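Local coordinates for protein tyrosine phosphatase-like protein (Leishmania major, PDB 3S4O) that removes phosphate from phosphotyrosine in proteins as a tyrosine phosphatase and may act as a virulence factor during survival in host macrophages, at residues A[144-147]-A[153-156]; A[129-134]-A[140-145]. One frame throughout, in Å; residues are numbered along the deposited sequence.

Overall arrangement
Both contacts belong to the helical side of the phosphatase domain and share helix 139-149, their centres about 10 Å apart. Contact 2 sets that helix against helix 122-133, the helix that follows the phosphate-binding loop; contact 1 ties it to the loop that leads into helix 156-164. They overlap at Ala144 and Leu145 and meet where Ile154 CD1 lies 4.3 Å from Ile143 CG1. Contact 1 is the one near the active site: the side chain of Ala153 is about 8 Å from the bound thiosulfate and about 5 Å from the side chain of Leu120, a probable substrate-binding residue. Contact 2 lies away from the annotated sites.

Contact 1. Residues A[144-147]-A[153-156]; sequences ALIR and AINQ
Residues 144-147 form a turn in the C-terminal half of helix 139-149, and the irregular segment 153-156 comes back past that helix, nearest at Arg147 and Ala153, whose CA atoms are 5.7 Å apart. Arg147 reaches across with an extended chain from CG to NE and presents one edge of its guanidinium to two successive backbone carbonyls. Its NE gives Ala153 O a nearly straight bond of 3.0 Å, at 170° at the hydrogen. NH2 donates to Ile154 O at 3.2 Å, less straight at 149°. Both oxygens lie within a few degrees of the guanidinium plane, and two bonds through one edge fix the rotation of that flat group while holding the loop backbone to the helix. Beneath this polar bridge the contact is apolar. Ile146 has CG2 anti to its backbone N, and this methyl packs on Ala153 CB at 3.7 Å; Ile146 CD1 meets Ile154 CD1 more loosely, at 4.4 Å. Both isoleucines also rest on Pro124 of helix 122-133. At the far end of the loop Asn155 is the N-cap of helix 156-164, with OD1 accepting from Gln158 N and ND2 hydrogen-bonded to Gly79 O. Ile154 is joined by a backbone hydrogen bond to Leu120, which ties segment 153-156 to the phosphate-binding loop of the protein tyrosine phosphatase fold.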
loop_
_atom_site.group_PDB
_atom_site.type_symbol
_atom_site.label_atom_id
_atom_site.label_comp_id
_atom_site.label_asym_id
_atom_site.label_seq_id
_atom_site.Cartn_x
_atom_site.Cartn_y
_atom_site.Cartn_z
ATOM N N ALA A 144 13.952 6.502 -2.020
ATOM C CA ALA A 144 15.140 5.668 -2.126
ATOM C C ALA A 144 14.848 4.254 -1.618
ATOM O O ALA A 144 15.278 3.273 -2.222
ATOM C CB ALA A 144 16.298 6.282 -1.335
ATOM N N LEU A 145 14.120 4.171 -0.506
ATOM C CA LEU A 145 13.780 2.897 0.135
ATOM C C LEU A 145 12.972 2.016 -0.810
ATOM O O LEU A 145 13.253 0.824 -0.970
ATOM C CB LEU A 145 12.976 3.139 1.417
ATOM C CG LEU A 145 12.709 1.932 2.311
ATOM C CD1 LEU A 145 13.874 0.922 2.327
ATOM C CD2 LEU A 145 12.353 2.386 3.743
ATOM N N ILE A 146 11.975 2.626 -1.443
ATOM C CA ILE A 146 11.113 1.919 -2.390
ATOM C C ILE A 146 11.897 1.514 -3.631
ATOM O O ILE A 146 11.718 0.416 -4.148
ATOM C CB ILE A 146 9.871 2.769 -2.783
ATOM C CG1 ILE A 146 8.840 2.730 -1.644
ATOM C CG2 ILE A 146 9.245 2.272 -4.083
ATOM C CD1 ILE A 146 7.913 3.922 -1.575
ATOM N N ARG A 147 12.784 2.396 -4.080
ATOM C CA ARG A 147 13.627 2.133 -5.263
ATOM C C ARG A 147 14.686 1.040 -5.042
ATOM O O ARG A 147 15.113 0.375 -5.990
ATOM C CB ARG A 147 14.312 3.412 -5.736
ATOM C CG ARG A 147 13.393 4.333 -6.486
ATOM C CD ARG A 147 14.091 5.607 -6.877
ATOM N NE ARG A 147 13.202 6.460 -7.653
ATOM C CZ ARG A 147 13.427 7.738 -7.922
ATOM N NH1 ARG A 147 14.532 8.339 -7.490
ATOM N NH2 ARG A 147 12.543 8.426 -8.637
ATOM N N ALA A 153 10.862 2.887 -9.720
ATOM C CA ALA A 153 9.606 3.369 -9.127
ATOM C C ALA A 153 9.530 4.900 -9.025
ATOM O O ALA A 153 10.537 5.549 -8.732
ATOM C CB ALA A 153 9.393 2.749 -7.759
ATOM N N ILE A 154 8.332 5.444 -9.295
ATOM C CA ILE A 154 7.939 6.829 -8.974
ATOM C C ILE A 154 8.499 7.878 -9.941
ATOM O O ILE A 154 9.700 8.135 -9.964
ATOM C CB ILE A 154 8.272 7.212 -7.493
ATOM C CG1 ILE A 154 7.513 6.307 -6.507
ATOM C CG2 ILE A 154 7.926 8.680 -7.222
ATOM C CD1 ILE A 154 7.941 6.499 -5.083
ATOM N N ASN A 155 7.610 8.478 -10.746
ATOM C CA ASN A 155 8.026 9.470 -11.741
ATOM C C ASN A 155 8.245 10.835 -11.114
ATOM O O ASN A 155 8.066 11.023 -9.915
ATOM C CB ASN A 155 7.053 9.545 -12.944
ATOM C CG ASN A 155 5.698 10.165 -12.604
ATOM O OD1 ASN A 155 5.546 10.891 -11.627
ATOM N ND2 ASN A 155 4.708 9.877 -13.435
ATOM N N GLN A 156 8.608 11.788 -11.952
ATOM C CA GLN A 156 9.042 13.094 -11.501
ATOM C C GLN A 156 7.911 13.869 -10.802
ATOM O O GLN A 156 8.129 14.474 -9.752
ATOM C CB GLN A 156 9.580 13.877 -12.697
ATOM C CG GLN A 156 10.607 13.116 -13.555
ATOM C CD GLN A 156 10.089 12.733 -14.970
ATOM O OE1 GLN A 156 10.298 13.470 -15.937
ATOM N NE2 GLN A 156 9.431 11.573 -15.083
#

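Contact 2. Residues A[129-134]-A[140-145]; sequences LALVEY and LDAIAL
With chi1 at -71°, Leu131 has CG beside its own backbone N, and the extended second torsion carries CD1 toward helix 139-149; Leu145 answers with CG anti to the backbone N, chi1 -172°, bringing CD2 to the same place. Leu131 CD1 and Leu145 CD2 meet at 4.1 Å, branch end against branch end. Leu131 CD1 also rests on Ala142 CB at 4.0 Å, with Leu131 CB following at 4.1 Å from that same methyl. Leu131 and Ala142 are also the nearest pair of CA atoms across the two segments, 6.2 Å apart. From the next position along, Val132 adds CG2, 4.2 Å from Ala142 CB. The alanine methyl has little bulk to hold the two backbones apart here. These residues join 122-133 and 139-149, consecutive and roughly antiparallel helices in the C-terminal helical layer of the protein tyrosine phosphatase fold, the first of them following the phosphate-binding loop. Their local axes make 141° and approach to 9.1 Å. No hydrogen bond crosses between the segments, so the contact rests on aliphatic groups. Beyond it, Leu131 also touches Cys12 of strand 7-13, and Val132 touches Ile162 of helix 156-164. At the turn between the helices, a backbone hydrogen bond joins Leu131 to Val137, and Ser138 OG is hydrogen-bonded to Asp141 N.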
loop_
_atom_site.group_PDB
_atom_site.type_symbol
_atom_site.label_atom_id
_atom_site.label_comp_id
_atom_site.label_asym_id
_atom_site.label_seq_id
_atom_site.Cartn_x
_atom_site.Cartn_y
_atom_site.Cartn_z
ATOM N N LEU A 129 4.047 7.553 0.740
ATOM C CA LEU A 129 3.320 8.507 1.554
ATOM C C LEU A 129 3.083 7.999 2.969
ATOM O O LEU A 129 3.142 8.783 3.915
ATOM C CB LEU A 129 1.972 8.803 0.927
ATOM C CG LEU A 129 1.089 9.708 1.801
ATOM C CD1 LEU A 129 1.404 11.173 1.573
ATOM C CD2 LEU A 129 -0.364 9.406 1.587
ATOM N N ALA A 130 2.758 6.711 3.096
ATOM C CA ALA A 130 2.559 6.091 4.413
ATOM C C ALA A 130 3.841 6.178 5.234
ATOM O O ALA A 130 3.797 6.467 6.432
ATOM C CB ALA A 130 2.109 4.639 4.282
ATOM N N LEU A 131 4.978 5.946 4.580
ATOM C CA LEU A 131 6.288 6.031 5.236
ATOM C C LEU A 131 6.553 7.444 5.750
ATOM O O LEU A 131 7.116 7.626 6.829
ATOM C CB LEU A 131 7.432 5.625 4.292
ATOM C CG LEU A 131 7.576 4.149 3.900
ATOM C CD1 LEU A 131 8.647 4.003 2.829
ATOM C CD2 LEU A 131 7.937 3.295 5.084
ATOM N N VAL A 132 6.154 8.439 4.972
ATOM C CA VAL A 132 6.334 9.828 5.365
ATOM C C VAL A 132 5.387 10.193 6.510
ATOM O O VAL A 132 5.811 10.769 7.512
ATOM C CB VAL A 132 6.103 10.799 4.205
ATOM C CG1 VAL A 132 6.064 12.236 4.718
ATOM C CG2 VAL A 132 7.197 10.638 3.155
ATOM N N GLU A 133 4.120 9.826 6.373
ATOM C CA GLU A 133 3.094 10.233 7.333
ATOM C C GLU A 133 3.226 9.521 8.682
ATOM O O GLU A 133 3.112 10.153 9.725
ATOM C CB GLU A 133 1.691 9.999 6.751
ATOM C CG GLU A 133 0.531 10.482 7.619
ATOM C CD GLU A 133 0.705 11.875 8.150
ATOM O OE1 GLU A 133 1.124 12.764 7.369
ATOM O OE2 GLU A 133 0.425 12.062 9.361
ATOM N N TYR A 134 3.460 8.209 8.653
ATOM C CA TYR A 134 3.464 7.375 9.876
ATOM C C TYR A 134 4.859 6.963 10.317
ATOM O O TYR A 134 5.136 6.880 11.509
ATOM C CB TYR A 134 2.570 6.134 9.698
ATOM C CG TYR A 134 1.141 6.495 9.352
ATOM C CD1 TYR A 134 0.256 6.958 10.328
ATOM C CD2 TYR A 134 0.681 6.404 8.045
ATOM C CE1 TYR A 134 -1.046 7.307 10.011
ATOM C CE2 TYR A 134 -0.610 6.749 7.721
ATOM C CZ TYR A 134 -1.468 7.207 8.703
ATOM O OH TYR A 134 -2.765 7.549 8.360
ATOM N N LEU A 140 12.582 12.055 0.422
ATOM C CA LEU A 140 13.713 11.542 -0.366
ATOM C C LEU A 140 14.170 10.151 0.086
ATOM O O LEU A 140 14.582 9.336 -0.738
ATOM C CB LEU A 140 14.896 12.508 -0.321
ATOM C CG LEU A 140 14.775 13.794 -1.161
ATOM C CD1 LEU A 140 16.106 14.557 -1.096
ATOM C CD2 LEU A 140 14.329 13.545 -2.626
ATOM N N ASP A 141 14.097 9.888 1.389
ATOM C CA ASP A 141 14.471 8.580 1.931
ATOM C C ASP A 141 13.382 7.525 1.664
ATOM O O ASP A 141 13.687 6.339 1.527
ATOM C CB ASP A 141 14.742 8.643 3.442
ATOM C CG ASP A 141 16.029 9.393 3.802
ATOM O OD1 ASP A 141 16.981 9.442 2.989
ATOM O OD2 ASP A 141 16.085 9.935 4.932
ATOM N N ALA A 142 12.119 7.946 1.615
ATOM C CA ALA A 142 11.033 7.010 1.326
ATOM C C ALA A 142 11.133 6.537 -0.111
ATOM O O ALA A 142 10.858 5.372 -0.408
ATOM C CB ALA A 142 9.680 7.642 1.578
ATOM N N ILE A 143 11.520 7.450 -0.998
ATOM C CA ILE A 143 11.653 7.149 -2.424
ATOM C C ILE A 143 12.825 6.196 -2.645
ATOM O O ILE A 143 12.706 5.204 -3.361
ATOM C CB ILE A 143 11.871 8.432 -3.269
ATOM C CG1 ILE A 143 10.616 9.307 -3.268
ATOM C CG2 ILE A 143 12.200 8.081 -4.710
ATOM C CD1 ILE A 143 10.853 10.713 -3.837
ATOM N N ALA A 144 13.952 6.502 -2.020
ATOM C CA ALA A 144 15.140 5.668 -2.126
ATOM C C ALA A 144 14.848 4.254 -1.618
ATOM O O ALA A 144 15.278 3.273 -2.222
ATOM C CB ALA A 144 16.298 6.282 -1.335
ATOM N N LEU A 145 14.120 4.171 -0.506
ATOM C CA LEU A 145 13.780 2.897 0.135
ATOM C C LEU A 145 12.972 2.016 -0.810
ATOM O O LEU A 145 13.253 0.824 -0.970
ATOM C CB LEU A 145 12.976 3.139 1.417
ATOM C CG LEU A 145 12.709 1.932 2.311
ATOM C CD1 LEU A 145 13.874 0.922 2.327
ATOM C CD2 LEU A 145 12.353 2.386 3.743
#